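Local coordinates for SusD superfamily protein (Bacteroides fragilis NCTC 9343, PDB 3NQP), which probably binds glycans at the outer membrane of the bacterium, as SusD-like proteins do, at residues Gly57-Val65 with Tyr285-Arg295; Ala306-Asn314 with Ile362-Tyr373. All coordinates share one frame; numbering follows the deposited sequence.

Overall arrangement
Both contacts tie loops together on one side of the chain's centre, about 26 Å (contact 1) and 24 Å (contact 2) out from it, and their own centres are about 17 Å apart. They follow in series: contact 1 joins the loop 57-65 to 285-295, and only then does contact 2 join 306-314 to the small hairpin 362-373. Segments 285-295 and 306-314 belong to one long loop region between strand 265-269 and helix 321-325, so this region links the two contacts directly: Tyr-285 OH, hydrogen-bonded to Asp-305, also meets Leu-307 N, and Gly-288 N meets Asn-311 OD1. Together they join neighbouring loops at one side of a helix-rich chain that has little strand.

Contact 1: Gly57-Val65 with Tyr285-Arg295; sequences GASSDGMGV and YNVGTGSTKNR. With EDO (1,2-ethanediol), chain D.
Asp-61 reaches from the type I turn Ser-59 to Gly-62 into a cluster of donors on 285-295. Asp-61 CB lies 3.5 Å from Thr-292 OG1, and Asp-61 CG passes 3.7 Å from Gly-290 CA. With CG anti to the backbone N (chi1 -160°), the carboxylate is carried between two parts of the opposing loop. Asp-61 OD1 accepts twice from Thr-292: the hydroxyl OG1 comes in on the anti side at 2.7 Å, tilted 30° from the carboxylate plane, while the backbone N approaches almost along the C-O axis at 2.8 Å. A water bridging Asn-286 O and Lys-293 N donates a third bond to OD1. Asp-61 OD2 accepts from Asn-286 N, above the carboxylate plane at 2.9 Å, in a bond of 162°. Both oxygens are therefore gripped, which fixes the group's rotation. Ser-291 N donates to Asp-61 O at 3.1 Å. Arg-295 NH1 makes a weak, bent bond to Ser-60 O (2.9 Å) and is steadied by Ser-291 OG. Ser-60 OG accepts from ethanediol O2, probably from the crystallisation liquor, and is hydrogen-bonded to Glu-318. The contact joins the loop between helices 39-48 and 68-71 to one before helix 321-325; Thr-292 and Arg-295 touch strand 338-344.

Contact 2: Ala306-Asn314 with Ile362-Tyr373; sequences ALDIQNTGN and IGYVNAQGARVY. With EDO (1,2-ethanediol), chain I.
Arg-371 lies on a two-stranded antiparallel hairpin, 364-365 with 371-372, and turns its guanidinium onto the loop 306-314. Arg-371 NE and NH2 both bond Asp-308 O, a side-on grip on one oxygen at 3.0 Å from NE and 3.1 Å from NH2; both donors come from the same face of the carbonyl, with the oxygen near the guanidinium plane. The group is sandwiched: Ile-362 CD1 sits 3.8 Å over the centre of one face of the Arg-371 guanidinium, and Val-365 CG2 lies on the opposite face, offset toward the rim. The arginine chain bends at chi2 (62°) and chi3 (59°), and NH1 also donates to Ile-362 O within its own segment. An ethanediol takes a further bond from NH2. Beside this, Gln-310 OE1 accepts the Arg-371 backbone N-H, with 2.8 Å from OE1 to Arg-371 N, in a nearly straight bond (165°), the plane of its amide nearly parallel to that of the guanidinium. Arg-371 CG packs over one face of the Tyr-373 ring, offset toward its rim, and Tyr-373 OH donates to Thr-312 OG1 at 2.8 Å. Further out, Asp-305 holds the backbone N of Ile-309 and Gln-310, and the type II' turn Ile-309 to Thr-312 shapes the loop. Across that turn Thr-312 OG1 itself donates to Ile-309 O, in the carbonyl plane on a lone pair.

Contact 1: Gly57-Val65 with Tyr285-Arg295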
ATOM      1  N   GLY A  57       7.283  21.633   2.053  1.00 18.03           N
ATOM      2  CA  GLY A  57       7.089  23.073   1.876  1.00 17.69           C
ATOM      3  C   GLY A  57       5.829  23.317   1.074  1.00 17.28           C
ATOM      4  O   GLY A  57       4.827  22.623   1.225  1.00 22.76           O
ATOM      5  N   ALA A  58       5.905  24.239   0.139  1.00 14.65           N
ATOM      6  CA  ALA A  58       4.734  24.594  -0.654  1.00 17.03           C
ATOM      7  C   ALA A  58       4.670  23.671  -1.876  1.00 14.49           C
ATOM      8  O   ALA A  58       5.660  23.412  -2.571  1.00 11.79           O
ATOM      9  CB  ALA A  58       4.783  26.052  -1.066  1.00 19.03           C
ATOM     10  N   SER A  59       3.480  23.186  -2.151  1.00 13.23           N
ATOM     11  CA  SER A  59       3.253  22.447  -3.370  1.00 10.92           C
ATOM     12  C   SER A  59       3.320  23.379  -4.560  1.00 11.37           C
ATOM     13  O   SER A  59       3.271  24.593  -4.413  1.00 11.43           O
ATOM     14  CB  SER A  59       1.932  21.728  -3.342  1.00  8.66           C
ATOM     15  OG  SER A  59       0.860  22.632  -3.286  1.00 10.92           O
ATOM     16  N   SER A  60       3.424  22.789  -5.746  1.00 11.83           N
ATOM     17  CA  SER A  60       3.302  23.556  -6.998  1.00 10.53           C
ATOM     18  C   SER A  60       2.075  24.461  -7.008  1.00 10.81           C
ATOM     19  O   SER A  60       2.093  25.545  -7.611  1.00 13.05           O
ATOM     20  CB  SER A  60       3.268  22.592  -8.187  1.00 10.83           C
ATOM     21  OG  SER A  60       4.530  21.952  -8.308  1.00 11.22           O
ATOM     22  N   ASP A  61       0.976  23.992  -6.427  1.00 12.10           N
ATOM     23  CA  ASP A  61      -0.282  24.744  -6.434  1.00 10.18           C
ATOM     24  C   ASP A  61      -0.309  25.899  -5.413  1.00 15.13           C
ATOM     25  O   ASP A  61      -1.244  26.738  -5.417  1.00 14.15           O
ATOM     26  CB  ASP A  61      -1.455  23.818  -6.168  1.00 10.56           C
ATOM     27  CG  ASP A  61      -2.777  24.416  -6.638  1.00 13.48           C
ATOM     28  OD1 ASP A  61      -2.817  24.895  -7.782  1.00 11.96           O
ATOM     29  OD2 ASP A  61      -3.736  24.398  -5.857  1.00 11.87           O
ATOM     30  N   GLY A  62       0.701  25.942  -4.545  1.00 15.66           N
ATOM     31  CA  GLY A  62       0.896  27.084  -3.658  1.00 15.51           C
ATOM     32  C   GLY A  62       0.625  26.829  -2.193  1.00 17.30           C
ATOM     33  O   GLY A  62       0.769  27.749  -1.411  1.00 13.47           O
HETATM   34  N   MSE A  63       0.307  25.580  -1.809  1.00 14.19           N
HETATM   35  CA  MSE A  63      -0.166  25.293  -0.460  1.00 15.66           C
HETATM   36  C   MSE A  63       0.865  24.449   0.294  1.00 14.12           C
HETATM   37  O   MSE A  63       1.461  23.557  -0.271  1.00 15.16           O
HETATM   38  CB  MSE A  63      -1.496  24.561  -0.538  1.00 16.21           C
HETATM   39  CG  MSE A  63      -2.101  24.189   0.748  1.00 16.53           C
HETATM   40 SE   MSE A  63      -2.292  25.757   1.974  0.75 13.71          SE
HETATM   41  CE  MSE A  63      -2.398  24.788   3.576  1.00 27.01           C
ATOM     42  N   GLY A  64       1.071  24.743   1.573  1.00 16.24           N
ATOM     43  CA  GLY A  64       1.951  23.929   2.424  1.00 14.37           C
ATOM     44  C   GLY A  64       1.417  22.503   2.502  1.00 15.72           C
ATOM     45  O   GLY A  64       0.235  22.291   2.801  1.00 12.94           O
ATOM     46  N   VAL A  65       2.293  21.521   2.284  1.00 12.38           N
ATOM     47  CA  VAL A  65       1.854  20.150   2.195  1.00 13.16           C
ATOM     48  C   VAL A  65       1.678  19.557   3.570  1.00 12.76           C
ATOM     49  O   VAL A  65       2.224  20.075   4.531  1.00 12.35           O
ATOM     50  CB  VAL A  65       2.843  19.249   1.389  1.00 14.81           C
ATOM     51  CG1 VAL A  65       2.899  19.690  -0.089  1.00 14.02           C
ATOM     52  CG2 VAL A  65       4.203  19.224   2.052  1.00 14.65           C
ATOM     53  N   TYR A 285      -5.199  19.843  -7.474  1.00 10.49           N
ATOM     54  CA  TYR A 285      -4.995  21.262  -7.400  1.00  7.84           C
ATOM     55  C   TYR A 285      -6.342  21.894  -6.929  1.00 12.63           C
ATOM     56  O   TYR A 285      -7.424  21.259  -6.970  1.00 10.48           O
ATOM     57  CB  TYR A 285      -4.546  21.817  -8.750  1.00  9.65           C
ATOM     58  CG  TYR A 285      -5.476  21.369  -9.844  1.00  9.36           C
ATOM     59  CD1 TYR A 285      -5.301  20.130 -10.453  1.00 12.24           C
ATOM     60  CD2 TYR A 285      -6.549  22.147 -10.233  1.00 11.41           C
ATOM     61  CE1 TYR A 285      -6.169  19.676 -11.440  1.00 14.73           C
ATOM     62  CE2 TYR A 285      -7.435  21.691 -11.255  1.00 12.81           C
ATOM     63  CZ  TYR A 285      -7.242  20.460 -11.829  1.00 14.50           C
ATOM     64  OH  TYR A 285      -8.118  19.986 -12.796  1.00 12.51           O
ATOM     65  N   ASN A 286      -6.236  23.124  -6.455  1.00 11.88           N
ATOM     66  CA  ASN A 286      -7.348  23.896  -5.943  1.00 11.99           C
ATOM     67  C   ASN A 286      -7.780  24.902  -7.017  1.00  9.61           C
ATOM     68  O   ASN A 286      -7.144  25.928  -7.182  1.00 12.15           O
ATOM     69  CB  ASN A 286      -6.850  24.653  -4.712  1.00 10.93           C
ATOM     70  CG  ASN A 286      -7.965  25.278  -3.887  1.00 15.57           C
ATOM     71  OD1 ASN A 286      -8.929  25.802  -4.415  1.00 14.32           O
ATOM     72  ND2 ASN A 286      -7.810  25.234  -2.563  1.00  8.69           N
ATOM     73  N   VAL A 287      -8.891  24.668  -7.680  1.00 13.29           N
ATOM     74  CA  VAL A 287      -9.348  25.613  -8.730  1.00 11.91           C
ATOM     75  C   VAL A 287      -9.718  26.982  -8.140  1.00 15.01           C
ATOM     76  O   VAL A 287      -9.437  28.024  -8.725  1.00 10.83           O
ATOM     77  CB  VAL A 287     -10.500  25.032  -9.513  1.00 14.83           C
ATOM     78  CG1 VAL A 287     -11.205  26.117 -10.355  1.00 15.87           C
ATOM     79  CG2 VAL A 287      -9.969  23.945 -10.431  1.00 14.80           C
ATOM     80  N   GLY A 288     -10.295  26.967  -6.952  1.00 11.83           N
ATOM     81  CA  GLY A 288     -10.685  28.181  -6.257  1.00 14.47           C
ATOM     82  C   GLY A 288      -9.562  29.183  -6.007  1.00 15.52           C
ATOM     83  O   GLY A 288      -9.722  30.383  -6.247  1.00 12.60           O
ATOM     84  N   THR A 289      -8.440  28.705  -5.493  1.00 14.71           N
ATOM     85  CA  THR A 289      -7.417  29.601  -4.961  1.00 16.50           C
ATOM     86  C   THR A 289      -5.977  29.272  -5.357  1.00 15.37           C
ATOM     87  O   THR A 289      -5.062  30.023  -5.054  1.00 12.05           O
ATOM     88  CB  THR A 289      -7.491  29.619  -3.426  1.00 16.50           C
ATOM     89  OG1 THR A 289      -7.195  28.305  -2.906  1.00 15.02           O
ATOM     90  CG2 THR A 289      -8.902  30.070  -2.938  1.00 13.47           C
ATOM     91  N   GLY A 290      -5.769  28.148  -6.030  1.00 13.75           N
ATOM     92  CA  GLY A 290      -4.418  27.696  -6.357  1.00 12.33           C
ATOM     93  C   GLY A 290      -3.866  28.252  -7.644  1.00 14.18           C
ATOM     94  O   GLY A 290      -4.588  28.825  -8.428  1.00 13.16           O
ATOM     95  N   SER A 291      -2.591  28.018  -7.884  1.00 11.79           N
ATOM     96  CA  SER A 291      -1.885  28.642  -8.990  1.00 11.91           C
ATOM     97  C   SER A 291      -1.798  27.720 -10.198  1.00 12.91           C
ATOM     98  O   SER A 291      -1.573  28.209 -11.307  1.00 12.38           O
ATOM     99  CB  SER A 291      -0.456  29.058  -8.569  1.00 11.28           C
ATOM    100  OG  SER A 291       0.223  27.942  -7.993  1.00 11.74           O
ATOM    101  N   THR A 292      -1.959  26.403 -10.000  1.00 11.43           N
ATOM    102  CA  THR A 292      -1.849  25.451 -11.136  1.00 11.00           C
ATOM    103  C   THR A 292      -2.759  25.846 -12.315  1.00 10.70           C
ATOM    104  O   THR A 292      -2.342  25.795 -13.462  1.00 12.56           O
ATOM    105  CB  THR A 292      -2.135  23.971 -10.691  1.00 10.70           C
ATOM    106  OG1 THR A 292      -1.248  23.616  -9.613  1.00 12.19           O
ATOM    107  CG2 THR A 292      -1.955  22.981 -11.830  1.00  9.90           C
ATOM    108  N   LYS A 293      -3.983  26.275 -12.028  1.00 10.85           N
ATOM    109  CA  LYS A 293      -4.964  26.617 -13.084  1.00 10.26           C
ATOM    110  C   LYS A 293      -4.473  27.649 -14.069  1.00 12.67           C
ATOM    111  O   LYS A 293      -4.968  27.676 -15.202  1.00 13.32           O
ATOM    112  CB  LYS A 293      -6.294  27.095 -12.522  1.00 11.23           C
ATOM    113  CG  LYS A 293      -6.201  28.299 -11.562  1.00 18.89           C
ATOM    114  CD  LYS A 293      -7.573  28.902 -11.240  1.00 21.47           C
ATOM    115  CE  LYS A 293      -7.470  30.125 -10.273  1.00 25.89           C
ATOM    116  NZ  LYS A 293      -7.078  29.793  -8.825  1.00 23.71           N
ATOM    117  N   ASN A 294      -3.535  28.491 -13.658  1.00 14.00           N
ATOM    118  CA  ASN A 294      -3.010  29.549 -14.531  1.00 15.31           C
ATOM    119  C   ASN A 294      -1.720  29.145 -15.218  1.00 14.52           C
ATOM    120  O   ASN A 294      -1.154  29.926 -15.921  1.00 15.97           O
ATOM    121  CB  ASN A 294      -2.807  30.850 -13.747  1.00 16.93           C
ATOM    122  CG  ASN A 294      -4.107  31.367 -13.153  1.00 21.95           C
ATOM    123  OD1 ASN A 294      -5.140  31.377 -13.812  1.00 23.06           O
ATOM    124  ND2 ASN A 294      -4.059  31.753 -11.902  1.00 21.05           N
ATOM    125  N   ARG A 295      -1.251  27.919 -15.021  1.00 14.22           N
ATOM    126  CA  ARG A 295      -0.063  27.471 -15.714  1.00 11.66           C
ATOM    127  C   ARG A 295      -0.566  26.725 -16.972  1.00 13.80           C
ATOM    128  O   ARG A 295      -1.720  26.948 -17.417  1.00 13.87           O
ATOM    129  CB  ARG A 295       0.809  26.606 -14.802  1.00 14.80           C
ATOM    130  CG  ARG A 295       1.319  27.361 -13.594  1.00 15.56           C
ATOM    131  CD  ARG A 295       2.562  26.793 -12.901  1.00 15.07           C
ATOM    132  NE  ARG A 295       2.913  27.743 -11.844  1.00 16.86           N
ATOM    133  CZ  ARG A 295       2.421  27.717 -10.602  1.00 17.14           C
ATOM    134  NH1 ARG A 295       1.619  26.735 -10.196  1.00 12.32           N
ATOM    135  NH2 ARG A 295       2.740  28.669  -9.740  1.00 15.98           N
TER
HETATM  136  C1  EDO D1004       7.068  22.038  -5.671  1.00 27.13           C
HETATM  137  O1  EDO D1004       7.860  20.911  -6.066  1.00 22.47           O
HETATM  138  C2  EDO D1004       7.286  23.258  -6.573  1.00 23.38           C
HETATM  139  O2  EDO D1004       6.964  22.970  -7.956  1.00 18.25           O
HETATM  140  O   HOH W   1       3.704  27.654  -7.234  1.00 17.28           O
HETATM  141  O   HOH W   2      -5.037  25.526  -9.235  1.00 12.85           O

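Contact 2: Ala306-Asn314 with Ile362-Tyr373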
ATOM      1  N   ALA A 306      -8.125  21.085 -15.889  1.00 12.30           N
ATOM      2  CA  ALA A 306      -7.796  20.053 -16.870  1.00 14.43           C
ATOM      3  C   ALA A 306      -8.278  18.656 -16.461  1.00 16.60           C
ATOM      4  O   ALA A 306      -8.574  17.883 -17.306  1.00 16.87           O
ATOM      5  CB  ALA A 306      -6.292  20.039 -17.109  1.00 13.67           C
ATOM      6  N   LEU A 307      -8.338  18.353 -15.156  1.00 11.15           N
ATOM      7  CA  LEU A 307      -8.823  17.043 -14.663  1.00 14.29           C
ATOM      8  C   LEU A 307     -10.323  16.946 -14.492  1.00 15.58           C
ATOM      9  O   LEU A 307     -10.838  15.860 -14.275  1.00 16.21           O
ATOM     10  CB  LEU A 307      -8.160  16.667 -13.353  1.00 11.16           C
ATOM     11  CG  LEU A 307      -6.652  16.430 -13.476  1.00 17.26           C
ATOM     12  CD1 LEU A 307      -6.104  15.912 -12.148  1.00  9.32           C
ATOM     13  CD2 LEU A 307      -6.231  15.500 -14.639  1.00 14.44           C
ATOM     14  N   ASP A 308     -11.036  18.067 -14.630  0.80 16.29           N
ATOM     15  CA  ASP A 308     -12.467  18.104 -14.320  0.80 16.20           C
ATOM     16  C   ASP A 308     -12.711  17.662 -12.874  0.80 14.44           C
ATOM     17  O   ASP A 308     -13.395  16.666 -12.574  0.80 13.96           O
ATOM     18  CB  ASP A 308     -13.296  17.280 -15.315  0.80 16.61           C
ATOM     19  CG  ASP A 308     -14.789  17.653 -15.287  0.80 19.92           C
ATOM     20  OD1 ASP A 308     -15.214  18.567 -14.540  0.80 15.05           O
ATOM     21  OD2 ASP A 308     -15.544  17.012 -16.024  0.80 18.93           O
ATOM     22  N   ILE A 309     -12.165  18.449 -11.974  1.00 12.03           N
ATOM     23  CA  ILE A 309     -12.409  18.231 -10.562  1.00 11.07           C
ATOM     24  C   ILE A 309     -13.125  19.440  -9.919  1.00 11.93           C
ATOM     25  O   ILE A 309     -13.415  19.401  -8.739  1.00 10.51           O
ATOM     26  CB  ILE A 309     -11.097  17.917  -9.816  1.00 11.03           C
ATOM     27  CG1 ILE A 309     -10.172  19.095  -9.890  1.00  7.26           C
ATOM     28  CG2 ILE A 309     -10.427  16.583 -10.350  1.00  7.61           C
ATOM     29  CD1 ILE A 309      -8.946  19.112  -8.901  1.00  9.41           C
ATOM     30  N   GLN A 310     -13.471  20.456 -10.712  1.00 11.42           N
ATOM     31  CA  GLN A 310     -14.116  21.666 -10.201  1.00 13.10           C
ATOM     32  C   GLN A 310     -13.339  22.162  -8.976  1.00 14.15           C
ATOM     33  O   GLN A 310     -12.110  22.152  -9.012  1.00 11.89           O
ATOM     34  CB  GLN A 310     -15.580  21.406  -9.886  1.00 16.95           C
ATOM     35  CG  GLN A 310     -16.361  20.700 -10.968  1.00 12.63           C
ATOM     36  CD  GLN A 310     -16.334  19.219 -10.823  1.00 13.60           C
ATOM     37  OE1 GLN A 310     -16.566  18.682  -9.727  1.00 15.20           O
ATOM     38  NE2 GLN A 310     -16.021  18.513 -11.932  1.00 11.32           N
ATOM     39  N   ASN A 311     -14.017  22.599  -7.914  1.00 10.19           N
ATOM     40  CA  ASN A 311     -13.329  23.063  -6.739  1.00  8.01           C
ATOM     41  C   ASN A 311     -13.192  22.026  -5.636  1.00  9.23           C
ATOM     42  O   ASN A 311     -13.119  22.400  -4.463  1.00 13.87           O
ATOM     43  CB  ASN A 311     -13.954  24.339  -6.143  1.00  8.86           C
ATOM     44  CG  ASN A 311     -12.968  25.087  -5.253  1.00 15.33           C
ATOM     45  OD1 ASN A 311     -11.735  24.995  -5.457  1.00 12.49           O
ATOM     46  ND2 ASN A 311     -13.479  25.778  -4.248  1.00 13.16           N
ATOM     47  N   THR A 312     -13.095  20.758  -6.003  1.00 10.29           N
ATOM     48  CA  THR A 312     -13.078  19.679  -5.038  1.00 10.28           C
ATOM     49  C   THR A 312     -11.683  19.327  -4.547  1.00 12.74           C
ATOM     50  O   THR A 312     -11.547  18.460  -3.656  1.00 13.43           O
ATOM     51  CB  THR A 312     -13.742  18.392  -5.629  1.00 13.02           C
ATOM     52  OG1 THR A 312     -12.967  17.916  -6.737  1.00 11.65           O
ATOM     53  CG2 THR A 312     -15.163  18.657  -6.107  1.00 13.44           C
ATOM     54  N   GLY A 313     -10.650  19.948  -5.135  1.00 11.14           N
ATOM     55  CA  GLY A 313      -9.261  19.521  -4.933  1.00 10.13           C
ATOM     56  C   GLY A 313      -8.365  20.457  -4.151  1.00 11.27           C
ATOM     57  O   GLY A 313      -8.707  21.618  -3.902  1.00 11.75           O
ATOM     58  N   ASN A 314      -7.212  19.933  -3.740  1.00 10.45           N
ATOM     59  CA  ASN A 314      -6.106  20.730  -3.297  1.00 11.00           C
ATOM     60  C   ASN A 314      -4.823  19.984  -3.628  1.00 11.48           C
ATOM     61  O   ASN A 314      -4.876  18.890  -4.189  1.00 11.22           O
ATOM     62  CB  ASN A 314      -6.231  21.194  -1.801  1.00  9.58           C
ATOM     63  CG  ASN A 314      -5.993  20.092  -0.800  1.00 16.33           C
ATOM     64  OD1 ASN A 314      -5.167  19.240  -1.035  1.00 21.21           O
ATOM     65  ND2 ASN A 314      -6.638  20.187   0.403  1.00 13.98           N
ATOM     66  N   ILE A 362      -9.051   8.876  -9.208  1.00 12.53           N
ATOM     67  CA  ILE A 362      -9.882   9.994  -8.707  1.00 13.85           C
ATOM     68  C   ILE A 362     -11.374   9.831  -9.050  1.00 15.06           C
ATOM     69  O   ILE A 362     -12.130  10.817  -9.133  1.00 11.77           O
ATOM     70  CB  ILE A 362      -9.313  11.380  -9.137  1.00 14.81           C
ATOM     71  CG1 ILE A 362      -9.164  11.500 -10.659  1.00 14.13           C
ATOM     72  CG2 ILE A 362      -7.962  11.622  -8.449  1.00 12.06           C
ATOM     73  CD1 ILE A 362      -9.151  13.017 -11.221  1.00 14.59           C
ATOM     74  N   GLY A 363     -11.818   8.591  -9.227  1.00 12.89           N
ATOM     75  CA  GLY A 363     -13.287   8.316  -9.314  1.00 15.01           C
ATOM     76  C   GLY A 363     -13.918   8.792 -10.624  1.00 14.49           C
ATOM     77  O   GLY A 363     -13.377   8.524 -11.686  1.00 12.92           O
ATOM     78  N   TYR A 364     -15.020   9.534 -10.546  1.00 14.67           N
ATOM     79  CA  TYR A 364     -15.699  10.025 -11.770  1.00 16.17           C
ATOM     80  C   TYR A 364     -16.453  11.310 -11.530  1.00 15.49           C
ATOM     81  O   TYR A 364     -16.550  11.791 -10.400  1.00 14.60           O
ATOM     82  CB  TYR A 364     -16.646   8.944 -12.323  1.00 16.26           C
ATOM     83  CG  TYR A 364     -17.672   8.460 -11.313  1.00 11.87           C
ATOM     84  CD1 TYR A 364     -18.602   9.338 -10.734  1.00 12.49           C
ATOM     85  CD2 TYR A 364     -17.697   7.122 -10.910  1.00 18.16           C
ATOM     86  CE1 TYR A 364     -19.526   8.889  -9.796  1.00 17.67           C
ATOM     87  CE2 TYR A 364     -18.625   6.663  -9.986  1.00 16.08           C
ATOM     88  CZ  TYR A 364     -19.522   7.554  -9.414  1.00 19.68           C
ATOM     89  OH  TYR A 364     -20.402   7.084  -8.467  1.00 17.82           O
ATOM     90  N   VAL A 365     -16.995  11.884 -12.601  1.00 17.48           N
ATOM     91  CA  VAL A 365     -17.840  13.041 -12.486  1.00 17.20           C
ATOM     92  C   VAL A 365     -19.248  12.508 -12.670  1.00 19.71           C
ATOM     93  O   VAL A 365     -19.548  11.840 -13.679  1.00 15.47           O
ATOM     94  CB  VAL A 365     -17.520  14.087 -13.550  1.00 19.54           C
ATOM     95  CG1 VAL A 365     -18.404  15.298 -13.364  1.00 17.22           C
ATOM     96  CG2 VAL A 365     -16.017  14.487 -13.520  1.00 15.65           C
ATOM     97  N   ASN A 366     -20.120  12.798 -11.712  1.00 15.49           N
ATOM     98  CA  ASN A 366     -21.452  12.233 -11.743  1.00 18.49           C
ATOM     99  C   ASN A 366     -22.380  12.989 -12.710  1.00 20.36           C
ATOM    100  O   ASN A 366     -21.955  13.933 -13.389  1.00 17.50           O
ATOM    101  CB  ASN A 366     -22.009  12.150 -10.306  1.00 18.12           C
ATOM    102  CG  ASN A 366     -22.293  13.480  -9.705  1.00 16.42           C
ATOM    103  OD1 ASN A 366     -22.398  14.504 -10.409  1.00 13.40           O
ATOM    104  ND2 ASN A 366     -22.426  13.497  -8.389  1.00 15.62           N
ATOM    105  N   ALA A 367     -23.637  12.577 -12.791  1.00 21.01           N
ATOM    106  CA  ALA A 367     -24.557  13.151 -13.794  1.00 23.91           C
ATOM    107  C   ALA A 367     -24.838  14.638 -13.503  1.00 25.87           C
ATOM    108  O   ALA A 367     -25.133  15.401 -14.414  1.00 25.93           O
ATOM    109  CB  ALA A 367     -25.882  12.333 -13.863  1.00 22.36           C
ATOM    110  N   GLN A 368     -24.684  15.059 -12.254  1.00 22.67           N
ATOM    111  CA  GLN A 368     -24.813  16.464 -11.887  1.00 25.10           C
ATOM    112  C   GLN A 368     -23.538  17.282 -12.131  1.00 23.04           C
ATOM    113  O   GLN A 368     -23.480  18.458 -11.782  1.00 23.83           O
ATOM    114  CB  GLN A 368     -25.237  16.584 -10.418  1.00 27.97           C
ATOM    115  CG  GLN A 368     -26.624  15.973 -10.106  1.00 33.52           C
ATOM    116  CD  GLN A 368     -26.679  14.426 -10.176  1.00 42.34           C
ATOM    117  OE1 GLN A 368     -25.764  13.717  -9.713  1.00 37.11           O
ATOM    118  NE2 GLN A 368     -27.759  13.902 -10.784  1.00 43.16           N
ATOM    119  N   GLY A 369     -22.509  16.678 -12.717  1.00 19.57           N
ATOM    120  CA  GLY A 369     -21.277  17.420 -13.016  1.00 19.61           C
ATOM    121  C   GLY A 369     -20.329  17.577 -11.823  1.00 18.09           C
ATOM    122  O   GLY A 369     -19.370  18.348 -11.896  1.00 18.04           O
ATOM    123  N   ALA A 370     -20.554  16.833 -10.738  1.00 15.05           N
ATOM    124  CA  ALA A 370     -19.637  16.872  -9.610  1.00 14.65           C
ATOM    125  C   ALA A 370     -18.639  15.697  -9.582  1.00 15.97           C
ATOM    126  O   ALA A 370     -19.019  14.546  -9.733  1.00 14.33           O
ATOM    127  CB  ALA A 370     -20.422  16.920  -8.278  1.00 15.97           C
ATOM    128  N   ARG A 371     -17.373  16.025  -9.358  1.00 13.51           N
ATOM    129  CA  ARG A 371     -16.326  15.063  -9.153  1.00 13.35           C
ATOM    130  C   ARG A 371     -16.596  14.330  -7.836  1.00 14.64           C
ATOM    131  O   ARG A 371     -16.829  14.961  -6.812  1.00 13.22           O
ATOM    132  CB  ARG A 371     -14.975  15.787  -9.110  1.00 15.67           C
ATOM    133  CG  ARG A 371     -13.750  14.949  -8.614  1.00 13.98           C
ATOM    134  CD  ARG A 371     -13.459  13.754  -9.509  1.00 13.91           C
ATOM    135  NE  ARG A 371     -13.192  14.145 -10.884  1.00 13.38           N
ATOM    136  CZ  ARG A 371     -12.919  13.276 -11.849  1.00 16.47           C
ATOM    137  NH1 ARG A 371     -12.900  11.980 -11.582  1.00 11.39           N
ATOM    138  NH2 ARG A 371     -12.690  13.701 -13.081  1.00 15.68           N
ATOM    139  N   VAL A 372     -16.612  13.008  -7.901  1.00 14.14           N
ATOM    140  CA  VAL A 372     -16.764  12.160  -6.730  1.00 14.33           C
ATOM    141  C   VAL A 372     -15.554  11.252  -6.576  1.00 13.42           C
ATOM    142  O   VAL A 372     -15.267  10.450  -7.440  1.00 12.03           O
ATOM    143  CB  VAL A 372     -18.059  11.310  -6.826  1.00 18.31           C
ATOM    144  CG1 VAL A 372     -18.228  10.439  -5.584  1.00  9.03           C
ATOM    145  CG2 VAL A 372     -19.324  12.193  -6.980  1.00 13.55           C
ATOM    146  N   TYR A 373     -14.822  11.387  -5.480  1.00 13.65           N
ATOM    147  CA  TYR A 373     -13.608  10.568  -5.269  1.00 12.05           C
ATOM    148  C   TYR A 373     -13.965   9.181  -4.690  1.00 11.75           C
ATOM    149  O   TYR A 373     -13.684   8.896  -3.541  1.00 10.98           O
ATOM    150  CB  TYR A 373     -12.614  11.297  -4.379  1.00 10.48           C
ATOM    151  CG  TYR A 373     -12.129  12.587  -5.016  1.00 13.29           C
ATOM    152  CD1 TYR A 373     -11.224  12.571  -6.070  1.00 11.39           C
ATOM    153  CD2 TYR A 373     -12.599  13.807  -4.594  1.00 11.10           C
ATOM    154  CE1 TYR A 373     -10.778  13.770  -6.661  1.00 14.11           C
ATOM    155  CE2 TYR A 373     -12.180  14.984  -5.175  1.00 14.63           C
ATOM    156  CZ  TYR A 373     -11.265  14.959  -6.218  1.00  8.68           C
ATOM    157  OH  TYR A 373     -10.837  16.135  -6.790  1.00 12.01           O
TER
HETATM  158  C1  EDO I1009     -10.874  10.424 -13.551  1.00 33.26           C
HETATM  159  O1  EDO I1009      -9.577  10.590 -14.186  1.00 41.71           O
HETATM  160  C2  EDO I1009     -12.028  10.144 -14.522  1.00 41.72           C
HETATM  161  O2  EDO I1009     -12.479  11.374 -15.134  1.00 42.49           O